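Long-range contacts in putative hemin ABC transport system, membrane protein (Burkholderia cenocepacia J2315, PDB 5B57), which probably forms the membrane-spanning channel of an ABC importer that takes up heme, as a permease of the FecCD family: residues A146-L155 / I214-Q225; F118-L128 / K287-V298. One frame throughout, in Å; residues are numbered along the deposited sequence.

Contact 1: residues A146-L155 / I214-Q225; sequences ALGATTLIVL and IGLLTFVADDAQ
A capping box at the start of helix 223-234 and a nearly parallel pair of helices, 141-154 and 196-220, the second predicted to span the membrane, meet here, where Gln225 reaches the last turn of the first and Leu217 and Ile214 line its flank. The short axes of 146-154 and 214-220 cross at 24°. Leu217 points toward the other helix: CB lies against Thr150 CG2 at 3.9 Å, CD1 rests over the backbone of Thr151, and CD2 touches both Val154 CG1 and Leu155 CG. Branched Val154 spreads its two methyls over Val220 and Ala221, CG1 meeting Val220 CG1 at 3.7 Å and CG2 meeting CB of Ala221, whose small side chain lets the CA atoms of Val154 and Ala221 approach to 5.8 Å. Further back, Ile214 sends CD1 to Ala146 CB at 3.8 Å. Thr150 can present a methyl here because chi1 of -59° swings OG1 back onto Ala146 O at 2.9 Å, a carbonyl that also takes the Thr150 N-H. In the box, Gln225 N donates almost straight to Asp222 OD1 (3.0 Å), while Asp222 N donates to Gln225 OE1 (2.8 Å) in the plane of the amide. With OE1 so held, the amide turns NE2 to the helix end, where it makes a weak bond to Ile153 O (3.3 Å, 121° at the hydrogen). Ala221 O also bonds to Arg227 of the second subunit, so the turn borders the dimer interface. One glutamine thus completes its own capping box and weakly offers an N-H to the end of another helix, within an otherwise apolar seam.

Contact 2: residues F118-L128 / K287-V298; sequences FGATGAAMQAL and KRRVLVAVALAV
Thr121 and Val294 bring helices 94-128 and 283-305 to their nearest backbone approach, 5.5 Å between CA atoms, in a wholly buried and nearly antiparallel packing whose short axes run at 157°. Most of it is aliphatic. Thr121 CG2 lies against Val294 CG2 at 3.8 Å and also meets Ala297 CB at 3.9 Å; a short threonine facing an alanine and a valine suits this closest stretch. One turn on, Ala124 CB touches Val290 CG1 at 3.9 Å, again a small residue opposite a branched one. Leu128 is the wide residue of the far end: with CG anti to the backbone N (chi1 -180°), it forks across the 287-291 turn, CD1 lying 3.8 Å from Lys287 CA and CD2 reaching towards Val290 CG1 and Leu291 CD2. A sulfur contact and an aromatic one complete the set. Met125, bent at chi2 (-94°), brings SD to 3.7 Å from Leu291 CD2, the two side chains crossing at about a right angle, while its CG meets Val294 CG2. At the opposite end Phe118 CE1 comes to Val298 CG1 at 4.0 Å, the methyl standing obliquely to the ring. Polar groups are settled by neighbours. Thr121 OG1 bonds to Gly117 O within its own helix, so the hydroxyl can lie beside Val298 CG2 at 3.7 Å in an apolar setting, and Lys287, whose aliphatic stem serves Leu128, takes its ammonium to a salt bridge with Glu273. Leu259 of helix 242-260 packs on Thr121 and Ala124, Val139 of a loop covers Met125 and Val294, and helix 327-352 lies along Ala120, Ala123 and Ala127. Leu178 and Ala181 of helix 168-188 pack on Ala295, bringing a further helix to 283-305.

How the contacts relate
From the N terminus, after two earlier helices the chain reaches 118-128 at the end of helix 94-128, the earlier half of contact 2. Helix 141-154 follows and supplies 146-155. Helices 168-188 and 196-220 come next, and the chain returns at 214-225 to close contact 1, a loop with 58 residues between its segments. Helix 283-305 brings 287-298 back to helix 94-128 much later, closing contact 2 over 158 residues, so the smaller loop lies wholly within the larger. The two do not touch: their centres are 28 Å apart. Contact 2 joins early and late helices in the chain's interior, whereas contact 1 joins helix 141-154 to helices 196-220 and 223-234, beside the second subunit.

Contact 1: residues A146-L155 / I214-Q225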
# COMPACT_ATOMS: atom_id res chain seq x y z
N ALA A 146 13.26 21.06 12.05
CA ALA A 146 14.68 20.74 11.99
C ALA A 146 15.44 21.61 11.00
O ALA A 146 16.62 21.91 11.22
CB ALA A 146 14.86 19.27 11.65
N LEU A 147 14.80 22.04 9.90
CA LEU A 147 15.48 23.02 9.05
C LEU A 147 15.62 24.36 9.78
O LEU A 147 16.72 24.92 9.85
CB LEU A 147 14.76 23.22 7.72
CG LEU A 147 15.47 24.17 6.73
CD1 LEU A 147 16.92 23.76 6.45
CD2 LEU A 147 14.70 24.30 5.43
N GLY A 148 14.52 24.88 10.33
CA GLY A 148 14.57 26.18 10.98
C GLY A 148 15.44 26.18 12.22
O GLY A 148 16.16 27.15 12.49
N ALA A 149 15.39 25.09 12.99
CA ALA A 149 16.27 24.96 14.14
C ALA A 149 17.75 24.96 13.74
O ALA A 149 18.58 25.55 14.43
CB ALA A 149 15.91 23.69 14.92
N THR A 150 18.09 24.30 12.63
CA THR A 150 19.50 24.24 12.25
C THR A 150 19.94 25.51 11.54
O THR A 150 21.07 25.98 11.74
CB THR A 150 19.75 23.01 11.38
OG1 THR A 150 19.38 21.85 12.11
CG2 THR A 150 21.23 22.87 11.02
N THR A 151 19.06 26.09 10.71
CA THR A 151 19.35 27.38 10.10
C THR A 151 19.78 28.40 11.14
O THR A 151 20.73 29.17 10.93
CB THR A 151 18.14 27.89 9.33
OG1 THR A 151 17.82 26.97 8.28
CG2 THR A 151 18.42 29.24 8.74
N LEU A 152 19.11 28.40 12.30
CA LEU A 152 19.41 29.37 13.35
C LEU A 152 20.65 29.00 14.14
O LEU A 152 21.48 29.87 14.43
CB LEU A 152 18.22 29.52 14.31
CG LEU A 152 18.57 30.49 15.47
CD1 LEU A 152 18.78 31.90 14.99
CD2 LEU A 152 17.55 30.52 16.56
N ILE A 153 20.80 27.73 14.54
CA ILE A 153 21.96 27.35 15.34
C ILE A 153 23.26 27.62 14.58
O ILE A 153 24.26 28.05 15.17
CB ILE A 153 21.85 25.88 15.80
CG1 ILE A 153 20.63 25.65 16.70
CG2 ILE A 153 23.14 25.39 16.45
CD1 ILE A 153 20.55 24.24 17.23
N VAL A 154 23.25 27.40 13.26
CA VAL A 154 24.48 27.44 12.46
C VAL A 154 24.75 28.81 11.86
O VAL A 154 25.91 29.21 11.72
CB VAL A 154 24.45 26.35 11.37
CG1 VAL A 154 25.69 26.45 10.47
CG2 VAL A 154 24.31 24.96 12.00
N LEU A 155 23.70 29.56 11.48
CA LEU A 155 23.89 30.92 11.00
C LEU A 155 23.59 31.93 12.09
O LEU A 155 22.67 32.75 11.92
CB LEU A 155 23.05 31.16 9.75
CG LEU A 155 23.35 30.12 8.66
CD1 LEU A 155 22.43 30.24 7.48
CD2 LEU A 155 24.80 30.17 8.21
N ILE A 214 20.10 20.68 5.58
CA ILE A 214 20.53 20.38 6.95
C ILE A 214 21.97 19.88 6.97
O ILE A 214 22.80 20.35 7.75
CB ILE A 214 19.57 19.38 7.61
CG1 ILE A 214 18.25 20.08 7.92
CG2 ILE A 214 20.23 18.78 8.86
CD1 ILE A 214 17.35 19.29 8.77
N GLY A 215 22.28 18.89 6.11
CA GLY A 215 23.62 18.32 6.11
C GLY A 215 24.65 19.32 5.65
O GLY A 215 25.78 19.34 6.14
N LEU A 216 24.28 20.16 4.69
CA LEU A 216 25.14 21.25 4.27
C LEU A 216 25.48 22.16 5.43
O LEU A 216 26.64 22.58 5.58
CB LEU A 216 24.44 22.03 3.18
CG LEU A 216 25.31 22.75 2.20
CD1 LEU A 216 26.35 21.78 1.74
CD2 LEU A 216 24.38 23.14 1.07
N LEU A 217 24.47 22.47 6.27
CA LEU A 217 24.64 23.37 7.41
C LEU A 217 25.38 22.70 8.56
O LEU A 217 26.26 23.30 9.18
CB LEU A 217 23.29 23.88 7.88
CG LEU A 217 22.68 25.04 7.11
CD1 LEU A 217 21.23 25.10 7.48
CD2 LEU A 217 23.40 26.31 7.50
N THR A 218 25.02 21.44 8.83
CA THR A 218 25.82 20.61 9.73
C THR A 218 27.29 20.57 9.32
O THR A 218 28.18 20.82 10.13
CB THR A 218 25.26 19.20 9.73
OG1 THR A 218 23.87 19.26 10.05
CG2 THR A 218 25.97 18.40 10.74
N PHE A 219 27.54 20.23 8.05
CA PHE A 219 28.89 20.19 7.50
C PHE A 219 29.70 21.43 7.87
O PHE A 219 30.87 21.33 8.25
CB PHE A 219 28.80 20.05 5.98
CG PHE A 219 30.10 20.27 5.24
CD1 PHE A 219 31.18 19.41 5.41
CD2 PHE A 219 30.21 21.32 4.33
CE1 PHE A 219 32.36 19.60 4.71
CE2 PHE A 219 31.38 21.52 3.62
CZ PHE A 219 32.46 20.66 3.81
N VAL A 220 29.07 22.60 7.79
CA VAL A 220 29.80 23.83 8.07
C VAL A 220 29.78 24.22 9.55
O VAL A 220 30.42 25.21 9.92
CB VAL A 220 29.24 24.95 7.17
CG1 VAL A 220 27.92 25.50 7.74
CG2 VAL A 220 30.29 26.04 6.97
N ALA A 221 29.10 23.45 10.41
CA ALA A 221 28.91 23.83 11.81
C ALA A 221 30.16 23.57 12.64
O ALA A 221 30.84 22.56 12.47
CB ALA A 221 27.73 23.09 12.43
N ASP A 222 30.45 24.49 13.55
CA ASP A 222 31.58 24.32 14.46
C ASP A 222 31.16 23.38 15.57
O ASP A 222 30.08 22.79 15.53
CB ASP A 222 32.08 25.67 14.98
CG ASP A 222 31.04 26.42 15.83
OD1 ASP A 222 30.26 25.79 16.56
OD2 ASP A 222 31.02 27.68 15.78
N ASP A 223 32.00 23.24 16.60
CA ASP A 223 31.75 22.21 17.61
C ASP A 223 30.53 22.53 18.47
O ASP A 223 29.73 21.63 18.75
CB ASP A 223 32.98 22.03 18.50
CG ASP A 223 34.07 21.21 17.83
OD1 ASP A 223 33.82 20.03 17.46
OD2 ASP A 223 35.19 21.75 17.67
N ALA A 224 30.37 23.79 18.88
CA ALA A 224 29.23 24.16 19.72
C ALA A 224 27.92 24.00 18.98
O ALA A 224 26.93 23.52 19.55
CB ALA A 224 29.35 25.60 20.21
N GLN A 225 27.89 24.43 17.72
CA GLN A 225 26.68 24.28 16.93
C GLN A 225 26.35 22.80 16.74
O GLN A 225 25.22 22.36 16.98
CB GLN A 225 26.85 25.02 15.61
CG GLN A 225 27.29 26.47 15.85
CD GLN A 225 27.85 27.15 14.62
OE1 GLN A 225 28.65 26.57 13.87
NE2 GLN A 225 27.43 28.40 14.40

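Contact 2: residues F118-L128 / K287-V298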
# COMPACT_ATOMS: atom_id res chain seq x y z
N PHE A 118 1.06 14.49 20.53
CA PHE A 118 1.34 13.49 19.52
C PHE A 118 0.25 12.42 19.46
O PHE A 118 -0.17 12.02 18.36
CB PHE A 118 2.71 12.88 19.80
CG PHE A 118 3.84 13.68 19.26
CD1 PHE A 118 3.96 13.90 17.91
CD2 PHE A 118 4.81 14.18 20.09
CE1 PHE A 118 5.02 14.62 17.39
CE2 PHE A 118 5.87 14.89 19.58
CZ PHE A 118 5.97 15.11 18.22
N GLY A 119 -0.23 11.97 20.63
CA GLY A 119 -1.33 11.02 20.67
C GLY A 119 -2.53 11.46 19.85
O GLY A 119 -3.02 10.71 18.99
N ALA A 120 -3.00 12.69 20.09
CA ALA A 120 -4.19 13.21 19.43
C ALA A 120 -3.96 13.47 17.94
O ALA A 120 -4.79 13.12 17.11
CB ALA A 120 -4.64 14.49 20.13
N THR A 121 -2.84 14.10 17.58
CA THR A 121 -2.63 14.36 16.15
C THR A 121 -2.43 13.06 15.38
O THR A 121 -2.79 12.98 14.20
CB THR A 121 -1.45 15.32 15.91
OG1 THR A 121 -0.30 14.92 16.68
CG2 THR A 121 -1.84 16.77 16.24
N GLY A 122 -1.87 12.03 16.03
CA GLY A 122 -1.71 10.75 15.35
C GLY A 122 -3.04 10.07 15.09
O GLY A 122 -3.30 9.58 13.98
N ALA A 123 -3.90 10.03 16.12
CA ALA A 123 -5.27 9.56 15.96
C ALA A 123 -5.96 10.24 14.79
O ALA A 123 -6.62 9.58 13.97
CB ALA A 123 -6.03 9.77 17.26
N ALA A 124 -5.81 11.57 14.67
CA ALA A 124 -6.44 12.28 13.57
C ALA A 124 -5.84 11.85 12.24
O ALA A 124 -6.57 11.48 11.31
CB ALA A 124 -6.31 13.79 13.76
N MET A 125 -4.51 11.86 12.13
CA MET A 125 -3.88 11.52 10.85
C MET A 125 -4.16 10.08 10.45
O MET A 125 -4.34 9.79 9.26
CB MET A 125 -2.39 11.76 10.93
CG MET A 125 -2.06 13.23 11.02
SD MET A 125 -1.73 13.90 9.40
CE MET A 125 -0.35 12.86 8.91
N GLN A 126 -4.20 9.15 11.41
CA GLN A 126 -4.47 7.76 11.06
C GLN A 126 -5.91 7.56 10.59
O GLN A 126 -6.18 6.72 9.72
CB GLN A 126 -4.17 6.86 12.25
CG GLN A 126 -2.70 6.68 12.41
CD GLN A 126 -2.27 6.51 13.84
OE1 GLN A 126 -2.76 5.61 14.55
NE2 GLN A 126 -1.35 7.35 14.28
N ALA A 127 -6.84 8.32 11.16
CA ALA A 127 -8.18 8.39 10.57
C ALA A 127 -8.11 9.01 9.19
O ALA A 127 -8.49 8.38 8.20
CB ALA A 127 -9.13 9.18 11.47
N LEU A 128 -7.57 10.22 9.09
CA LEU A 128 -7.49 10.92 7.82
C LEU A 128 -6.93 10.04 6.70
O LEU A 128 -7.45 10.04 5.58
CB LEU A 128 -6.64 12.18 7.98
CG LEU A 128 -6.51 12.97 6.69
CD1 LEU A 128 -7.79 13.68 6.49
CD2 LEU A 128 -5.40 13.95 6.83
N LYS A 287 -9.64 17.26 4.80
CA LYS A 287 -8.20 17.01 4.70
C LYS A 287 -7.41 18.26 5.11
O LYS A 287 -6.48 18.17 5.91
CB LYS A 287 -7.85 16.54 3.29
CG LYS A 287 -8.49 15.20 2.95
CD LYS A 287 -8.06 14.62 1.58
CE LYS A 287 -8.44 13.12 1.45
NZ LYS A 287 -7.94 12.36 0.25
N ARG A 288 -7.80 19.43 4.62
CA ARG A 288 -7.00 20.62 4.91
C ARG A 288 -7.12 21.04 6.37
O ARG A 288 -6.15 21.52 6.94
CB ARG A 288 -7.39 21.76 3.96
CG ARG A 288 -6.83 23.13 4.33
CD ARG A 288 -7.19 24.24 3.30
NE ARG A 288 -6.16 25.28 3.26
CZ ARG A 288 -6.13 26.32 2.41
NH1 ARG A 288 -5.12 27.19 2.47
NH2 ARG A 288 -7.09 26.49 1.51
N ARG A 289 -8.27 20.83 7.00
CA ARG A 289 -8.43 21.32 8.37
C ARG A 289 -7.63 20.49 9.36
O ARG A 289 -7.04 21.03 10.29
CB ARG A 289 -9.91 21.37 8.74
CG ARG A 289 -10.55 22.67 8.27
CD ARG A 289 -11.99 22.88 8.72
NE ARG A 289 -12.90 21.90 8.12
CZ ARG A 289 -14.19 22.11 7.85
NH1 ARG A 289 -14.92 21.15 7.30
NH2 ARG A 289 -14.74 23.30 8.11
N VAL A 290 -7.57 19.18 9.14
CA VAL A 290 -6.75 18.30 9.97
C VAL A 290 -5.26 18.64 9.82
O VAL A 290 -4.54 18.83 10.81
CB VAL A 290 -7.04 16.84 9.63
CG1 VAL A 290 -6.16 15.92 10.44
CG2 VAL A 290 -8.50 16.57 9.88
N LEU A 291 -4.79 18.73 8.57
CA LEU A 291 -3.37 19.04 8.32
C LEU A 291 -2.93 20.35 8.98
O LEU A 291 -1.92 20.40 9.69
CB LEU A 291 -3.12 19.08 6.82
CG LEU A 291 -3.32 17.68 6.28
CD1 LEU A 291 -3.02 17.68 4.80
CD2 LEU A 291 -2.42 16.72 7.05
N VAL A 292 -3.68 21.43 8.75
CA VAL A 292 -3.33 22.67 9.44
C VAL A 292 -3.44 22.50 10.95
O VAL A 292 -2.61 23.05 11.70
CB VAL A 292 -4.17 23.86 8.91
CG1 VAL A 292 -5.58 23.56 9.03
CG2 VAL A 292 -3.97 25.06 9.74
N ALA A 293 -4.38 21.70 11.45
CA ALA A 293 -4.41 21.53 12.91
C ALA A 293 -3.25 20.67 13.39
O ALA A 293 -2.63 20.99 14.41
CB ALA A 293 -5.75 20.96 13.38
N VAL A 294 -2.93 19.58 12.68
CA VAL A 294 -1.77 18.78 13.05
C VAL A 294 -0.49 19.59 12.94
O VAL A 294 0.39 19.51 13.80
CB VAL A 294 -1.69 17.50 12.19
CG1 VAL A 294 -0.32 16.85 12.34
CG2 VAL A 294 -2.80 16.56 12.58
N ALA A 295 -0.36 20.39 11.86
CA ALA A 295 0.89 21.13 11.64
C ALA A 295 1.12 22.13 12.76
O ALA A 295 2.25 22.32 13.23
CB ALA A 295 0.83 21.83 10.29
N LEU A 296 0.04 22.73 13.25
CA LEU A 296 0.09 23.73 14.31
C LEU A 296 0.47 23.12 15.66
O LEU A 296 1.28 23.72 16.39
CB LEU A 296 -1.26 24.44 14.37
CG LEU A 296 -1.41 25.43 15.49
CD1 LEU A 296 -0.40 26.54 15.28
CD2 LEU A 296 -2.83 25.98 15.52
N ALA A 297 -0.09 21.94 16.02
CA ALA A 297 0.28 21.31 17.30
C ALA A 297 1.66 20.65 17.29
O ALA A 297 2.47 20.87 18.20
CB ALA A 297 -0.76 20.27 17.71
N VAL A 298 1.95 19.82 16.29
CA VAL A 298 3.27 19.21 16.18
C VAL A 298 4.34 20.29 16.01
O VAL A 298 5.44 20.19 16.58
CB VAL A 298 3.29 18.20 15.02
CG1 VAL A 298 4.69 17.64 14.82
CG2 VAL A 298 2.31 17.10 15.29